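Long-range contact in DNA polymerase III beta subunit (Streptococcus pyogenes, PDB 2AVT), which forms a dimeric ring that probably encircles DNA as a sliding clamp and tethers the replicative polymerase to its template: residues L76-P90 / L106-V120. Sequence-based numbering, arbitrary orientation.
Sequences LLEASFFINIISSLP and LTSGKSEITLKGKDV
Leu76 and Lys118 form a single antiparallel bridge, and beyond it helix 79-88 packs along hairpin 106-116, nearly antiparallel (172°) to strand 111-116. This is helix-on-sheet packing in the N-terminal domain of the DNA clamp fold. Both backbone bonds of the bridge are present: Leu76 N to Lys118 O at 2.9 Å and Lys118 N to Leu76 O at 2.8 Å. A water joins Glu78 N to Lys116 O beside it. Leu115 is a meeting point for Phe81, Phe82 and Ile85 of the helix. Leu115 CD1 meets the edge of the Phe82 ring, in its plane, 3.7 Å from Phe82 CD1. The faces of that ring are taken by Leu77 CD1 and Ile86 CG1 of its own segment, so it is held between them. Ile85 CG2 points anti to its backbone nitrogen and rests 3.7 Å from Leu106 CD1, while CG1 carries the other branch toward Leu115. At the far end, Leu89 CD2 touches Ile113 CD1 at 3.6 Å. Ser108, which packs its CB against Leu89 CB, accepts a hydrogen bond at OG from Asp91 N. Strand 111-116 pairs with a strand of the second subunit, so the contact sits at the dimer interface. Ile85 CD1 and Leu115 CD2 meet tip to tip at 3.3 Å, tighter than usual for two methyl groups.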
loop_
_atom_site.group_PDB
_atom_site.type_symbol
_atom_site.label_atom_id
_atom_site.label_comp_id
_atom_site.label_asym_id
_atom_site.label_seq_id
_atom_site.Cartn_x
_atom_site.Cartn_y
_atom_site.Cartn_z
ATOM N N LEU A 76 -3.218 -14.044 27.376
ATOM C CA LEU A 76 -3.789 -13.319 26.248
ATOM C C LEU A 76 -3.180 -11.906 26.194
ATOM O O LEU A 76 -3.083 -11.224 27.215
ATOM C CB LEU A 76 -5.311 -13.181 26.398
ATOM C CG LEU A 76 -6.194 -14.421 26.594
ATOM C CD1 LEU A 76 -7.664 -13.984 26.646
ATOM C CD2 LEU A 76 -5.974 -15.396 25.441
ATOM N N LEU A 77 -2.808 -11.465 24.999
ATOM C CA LEU A 77 -2.220 -10.147 24.791
ATOM C C LEU A 77 -2.847 -9.562 23.529
ATOM O O LEU A 77 -3.222 -10.319 22.626
ATOM C CB LEU A 77 -0.695 -10.276 24.595
ATOM C CG LEU A 77 0.121 -10.824 25.770
ATOM C CD1 LEU A 77 1.545 -11.191 25.330
ATOM C CD2 LEU A 77 0.151 -9.777 26.869
ATOM N N GLU A 78 -2.989 -8.237 23.458
ATOM C CA GLU A 78 -3.558 -7.630 22.251
ATOM C C GLU A 78 -2.602 -7.993 21.127
ATOM O O GLU A 78 -1.422 -7.650 21.173
ATOM C CB GLU A 78 -3.649 -6.107 22.380
ATOM C CG GLU A 78 -4.729 -5.617 23.323
ATOM C CD GLU A 78 -6.117 -6.044 22.887
ATOM O OE1 GLU A 78 -6.394 -6.002 21.673
ATOM O OE2 GLU A 78 -6.931 -6.405 23.758
ATOM N N ALA A 79 -3.114 -8.683 20.115
ATOM C CA ALA A 79 -2.296 -9.148 18.997
ATOM C C ALA A 79 -1.428 -8.142 18.230
ATOM O O ALA A 79 -0.203 -8.246 18.241
ATOM C CB ALA A 79 -3.167 -9.906 18.022
ATOM N N SER A 80 -2.053 -7.206 17.524
ATOM C CA SER A 80 -1.305 -6.225 16.742
ATOM C C SER A 80 -0.282 -5.482 17.584
ATOM O O SER A 80 0.848 -5.252 17.159
ATOM C CB SER A 80 -2.261 -5.222 16.095
ATOM O OG SER A 80 -2.948 -5.835 15.024
ATOM N N PHE A 81 -0.687 -5.118 18.791
ATOM C CA PHE A 81 0.190 -4.406 19.699
ATOM C C PHE A 81 1.383 -5.288 20.120
ATOM O O PHE A 81 2.540 -4.857 20.080
ATOM C CB PHE A 81 -0.633 -3.962 20.907
ATOM C CG PHE A 81 0.156 -3.230 21.951
ATOM C CD1 PHE A 81 0.803 -2.046 21.649
ATOM C CD2 PHE A 81 0.240 -3.725 23.240
ATOM C CE1 PHE A 81 1.522 -1.368 22.619
ATOM C CE2 PHE A 81 0.957 -3.052 24.209
ATOM C CZ PHE A 81 1.598 -1.870 23.893
ATOM N N PHE A 82 1.102 -6.529 20.499
ATOM C CA PHE A 82 2.156 -7.434 20.934
ATOM C C PHE A 82 3.173 -7.686 19.837
ATOM O O PHE A 82 4.384 -7.678 20.080
ATOM C CB PHE A 82 1.562 -8.771 21.377
ATOM C CG PHE A 82 2.593 -9.780 21.786
ATOM C CD1 PHE A 82 3.462 -9.512 22.833
ATOM C CD2 PHE A 82 2.685 -11.002 21.136
ATOM C CE1 PHE A 82 4.405 -10.454 23.231
ATOM C CE2 PHE A 82 3.625 -11.946 21.526
ATOM C CZ PHE A 82 4.484 -11.671 22.577
ATOM N N ILE A 83 2.672 -7.925 18.629
ATOM C CA ILE A 83 3.527 -8.185 17.485
ATOM C C ILE A 83 4.400 -6.989 17.126
ATOM O O ILE A 83 5.569 -7.170 16.786
ATOM C CB ILE A 83 2.695 -8.610 16.261
ATOM C CG1 ILE A 83 2.002 -9.941 16.558
ATOM C CG2 ILE A 83 3.571 -8.698 15.041
ATOM C CD1 ILE A 83 1.058 -10.410 15.436
ATOM N N ASN A 84 3.848 -5.774 17.179
ATOM C CA ASN A 84 4.666 -4.586 16.892
ATOM C C ASN A 84 5.785 -4.468 17.944
ATOM O O ASN A 84 6.910 -4.089 17.631
ATOM C CB ASN A 84 3.829 -3.296 16.918
ATOM C CG ASN A 84 2.835 -3.223 15.779
ATOM O OD1 ASN A 84 3.100 -3.698 14.676
ATOM N ND2 ASN A 84 1.691 -2.613 16.036
ATOM N N ILE A 85 5.471 -4.785 19.192
ATOM C CA ILE A 85 6.487 -4.723 20.241
ATOM C C ILE A 85 7.614 -5.734 19.972
ATOM O O ILE A 85 8.797 -5.366 19.948
ATOM C CB ILE A 85 5.869 -4.977 21.617
ATOM C CG1 ILE A 85 5.148 -3.710 22.078
ATOM C CG2 ILE A 85 6.948 -5.354 22.630
ATOM C CD1 ILE A 85 4.095 -3.965 23.089
ATOM N N ILE A 86 7.240 -6.988 19.731
ATOM C CA ILE A 86 8.203 -8.048 19.453
ATOM C C ILE A 86 9.064 -7.678 18.256
ATOM O O ILE A 86 10.284 -7.840 18.281
ATOM C CB ILE A 86 7.486 -9.397 19.164
ATOM C CG1 ILE A 86 6.837 -9.913 20.448
ATOM C CG2 ILE A 86 8.469 -10.420 18.582
ATOM C CD1 ILE A 86 7.834 -10.229 21.576
ATOM N N SER A 87 8.429 -7.162 17.211
ATOM C CA SER A 87 9.157 -6.782 16.004
ATOM C C SER A 87 10.094 -5.604 16.234
ATOM O O SER A 87 10.995 -5.369 15.437
ATOM C CB SER A 87 8.182 -6.424 14.874
ATOM O OG SER A 87 7.263 -7.481 14.625
ATOM N N SER A 88 9.879 -4.859 17.312
ATOM C CA SER A 88 10.711 -3.697 17.595
ATOM C C SER A 88 11.879 -3.990 18.530
ATOM O O SER A 88 12.745 -3.131 18.706
ATOM C CB SER A 88 9.879 -2.583 18.230
ATOM O OG SER A 88 9.751 -2.813 19.624
ATOM N N LEU A 89 11.906 -5.179 19.134
ATOM C CA LEU A 89 12.975 -5.518 20.078
ATOM C C LEU A 89 14.313 -5.597 19.366
ATOM O O LEU A 89 14.401 -6.082 18.238
ATOM C CB LEU A 89 12.642 -6.809 20.821
ATOM C CG LEU A 89 11.474 -6.571 21.792
ATOM C CD1 LEU A 89 11.055 -7.876 22.459
ATOM C CD2 LEU A 89 11.896 -5.557 22.842
ATOM N N PRO A 90 15.378 -5.119 20.031
ATOM C CA PRO A 90 16.749 -5.074 19.519
ATOM C C PRO A 90 17.551 -6.353 19.252
ATOM O O PRO A 90 18.124 -6.493 18.178
ATOM C CB PRO A 90 17.443 -4.145 20.516
ATOM C CG PRO A 90 16.816 -4.553 21.819
ATOM C CD PRO A 90 15.335 -4.730 21.455
ATOM N N LEU A 106 9.201 -8.765 28.746
ATOM C CA LEU A 106 9.917 -9.136 27.542
ATOM C C LEU A 106 11.305 -8.497 27.637
ATOM O O LEU A 106 11.417 -7.271 27.765
ATOM C CB LEU A 106 9.185 -8.594 26.315
ATOM C CG LEU A 106 7.689 -8.923 26.170
ATOM C CD1 LEU A 106 7.113 -8.170 24.977
ATOM C CD2 LEU A 106 7.504 -10.437 25.976
ATOM N N THR A 107 12.349 -9.320 27.578
ATOM C CA THR A 107 13.716 -8.818 27.660
ATOM C C THR A 107 14.501 -9.203 26.419
ATOM O O THR A 107 14.562 -10.381 26.036
ATOM C CB THR A 107 14.445 -9.371 28.897
ATOM O OG1 THR A 107 13.737 -8.981 30.076
ATOM C CG2 THR A 107 15.870 -8.821 28.974
ATOM N N SER A 108 15.076 -8.199 25.773
ATOM C CA SER A 108 15.866 -8.403 24.572
ATOM C C SER A 108 16.995 -7.389 24.614
ATOM O O SER A 108 16.775 -6.197 24.409
ATOM C CB SER A 108 15.016 -8.177 23.320
ATOM O OG SER A 108 15.777 -8.386 22.145
ATOM N N GLY A 109 18.204 -7.868 24.875
ATOM C CA GLY A 109 19.339 -6.970 24.951
ATOM C C GLY A 109 19.179 -6.116 26.188
ATOM O O GLY A 109 18.834 -6.619 27.256
ATOM N N LYS A 110 19.394 -4.817 26.041
ATOM C CA LYS A 110 19.285 -3.885 27.156
ATOM C C LYS A 110 17.871 -3.350 27.306
ATOM O O LYS A 110 17.625 -2.478 28.140
ATOM C CB LYS A 110 20.234 -2.710 26.935
ATOM C CG LYS A 110 21.694 -3.099 26.937
ATOM C CD LYS A 110 22.479 -2.189 26.017
ATOM C CE LYS A 110 21.889 -2.246 24.615
ATOM N NZ LYS A 110 22.783 -1.626 23.603
ATOM N N SER A 111 16.947 -3.873 26.503
ATOM C CA SER A 111 15.567 -3.411 26.534
ATOM C C SER A 111 14.624 -4.332 27.298
ATOM O O SER A 111 14.574 -5.540 27.047
ATOM C CB SER A 111 15.054 -3.223 25.097
ATOM O OG SER A 111 13.783 -2.596 25.085
ATOM N N GLU A 112 13.898 -3.757 28.251
ATOM C CA GLU A 112 12.927 -4.502 29.041
ATOM C C GLU A 112 11.552 -3.843 28.919
ATOM O O GLU A 112 11.351 -2.702 29.357
ATOM C CB GLU A 112 13.320 -4.547 30.509
ATOM C CG GLU A 112 12.258 -5.241 31.347
ATOM C CD GLU A 112 12.569 -5.244 32.822
ATOM O OE1 GLU A 112 13.438 -6.028 33.245
ATOM O OE2 GLU A 112 11.944 -4.450 33.559
ATOM N N ILE A 113 10.615 -4.575 28.325
ATOM C CA ILE A 113 9.253 -4.085 28.112
ATOM C C ILE A 113 8.241 -4.991 28.803
ATOM O O ILE A 113 8.181 -6.195 28.536
ATOM C CB ILE A 113 8.922 -4.017 26.594
ATOM C CG1 ILE A 113 9.829 -2.985 25.918
ATOM C CG2 ILE A 113 7.441 -3.652 26.384
ATOM C CD1 ILE A 113 9.809 -3.029 24.399
ATOM N N THR A 114 7.458 -4.417 29.707
ATOM C CA THR A 114 6.450 -5.190 30.418
ATOM C C THR A 114 5.075 -4.861 29.853
ATOM O O THR A 114 4.733 -3.689 29.682
ATOM C CB THR A 114 6.479 -4.874 31.919
ATOM O OG1 THR A 114 7.814 -5.050 32.401
ATOM C CG2 THR A 114 5.528 -5.795 32.692
ATOM N N LEU A 115 4.293 -5.898 29.556
ATOM C CA LEU A 115 2.951 -5.721 29.001
ATOM C C LEU A 115 1.876 -6.339 29.885
ATOM O O LEU A 115 2.090 -7.387 30.498
ATOM C CB LEU A 115 2.856 -6.361 27.619
ATOM C CG LEU A 115 3.902 -5.918 26.605
ATOM C CD1 LEU A 115 3.755 -6.747 25.347
ATOM C CD2 LEU A 115 3.751 -4.417 26.325
ATOM N N LYS A 116 0.718 -5.688 29.949
ATOM C CA LYS A 116 -0.387 -6.219 30.740
ATOM C C LYS A 116 -1.216 -7.116 29.828
ATOM O O LYS A 116 -1.520 -6.749 28.686
ATOM C CB LYS A 116 -1.249 -5.079 31.308
ATOM C CG LYS A 116 -2.525 -5.529 32.027
ATOM C CD LYS A 116 -2.256 -6.642 33.039
ATOM C CE LYS A 116 -2.917 -6.352 34.379
ATOM N NZ LYS A 116 -4.358 -6.013 34.225
ATOM N N GLY A 117 -1.561 -8.298 30.324
ATOM C CA GLY A 117 -2.358 -9.220 29.533
ATOM C C GLY A 117 -3.600 -9.697 30.269
ATOM O O GLY A 117 -3.977 -9.147 31.300
ATOM N N LYS A 118 -4.247 -10.729 29.748
ATOM C CA LYS A 118 -5.450 -11.241 30.388
ATOM C C LYS A 118 -5.398 -12.744 30.541
ATOM O O LYS A 118 -4.683 -13.430 29.807
ATOM C CB LYS A 118 -6.690 -10.875 29.571
ATOM C CG LYS A 118 -6.969 -9.385 29.446
ATOM C CD LYS A 118 -8.311 -9.162 28.764
ATOM C CE LYS A 118 -8.636 -7.680 28.602
ATOM N NZ LYS A 118 -7.758 -7.035 27.597
ATOM N N ASP A 119 -6.169 -13.241 31.502
ATOM C CA ASP A 119 -6.265 -14.669 31.779
ATOM C C ASP A 119 -6.912 -15.336 30.566
ATOM O O ASP A 119 -7.882 -14.820 30.016
ATOM C CB ASP A 119 -7.140 -14.894 33.012
ATOM C CG ASP A 119 -7.051 -16.304 33.538
ATOM O OD1 ASP A 119 -7.423 -17.255 32.809
ATOM O OD2 ASP A 119 -6.593 -16.458 34.687
ATOM N N VAL A 120 -6.383 -16.482 30.158
ATOM C CA VAL A 120 -6.916 -17.186 28.992
ATOM C C VAL A 120 -8.357 -17.667 29.131
ATOM O O VAL A 120 -9.006 -17.923 28.125
ATOM C CB VAL A 120 -6.044 -18.405 28.609
ATOM C CG1 VAL A 120 -4.692 -17.938 28.097
ATOM C CG2 VAL A 120 -5.886 -19.328 29.809
HETATM O O HOH W 1 -2.243 -6.834 25.953
HETATM O O HOH W 2 -5.871 -9.001 25.818
#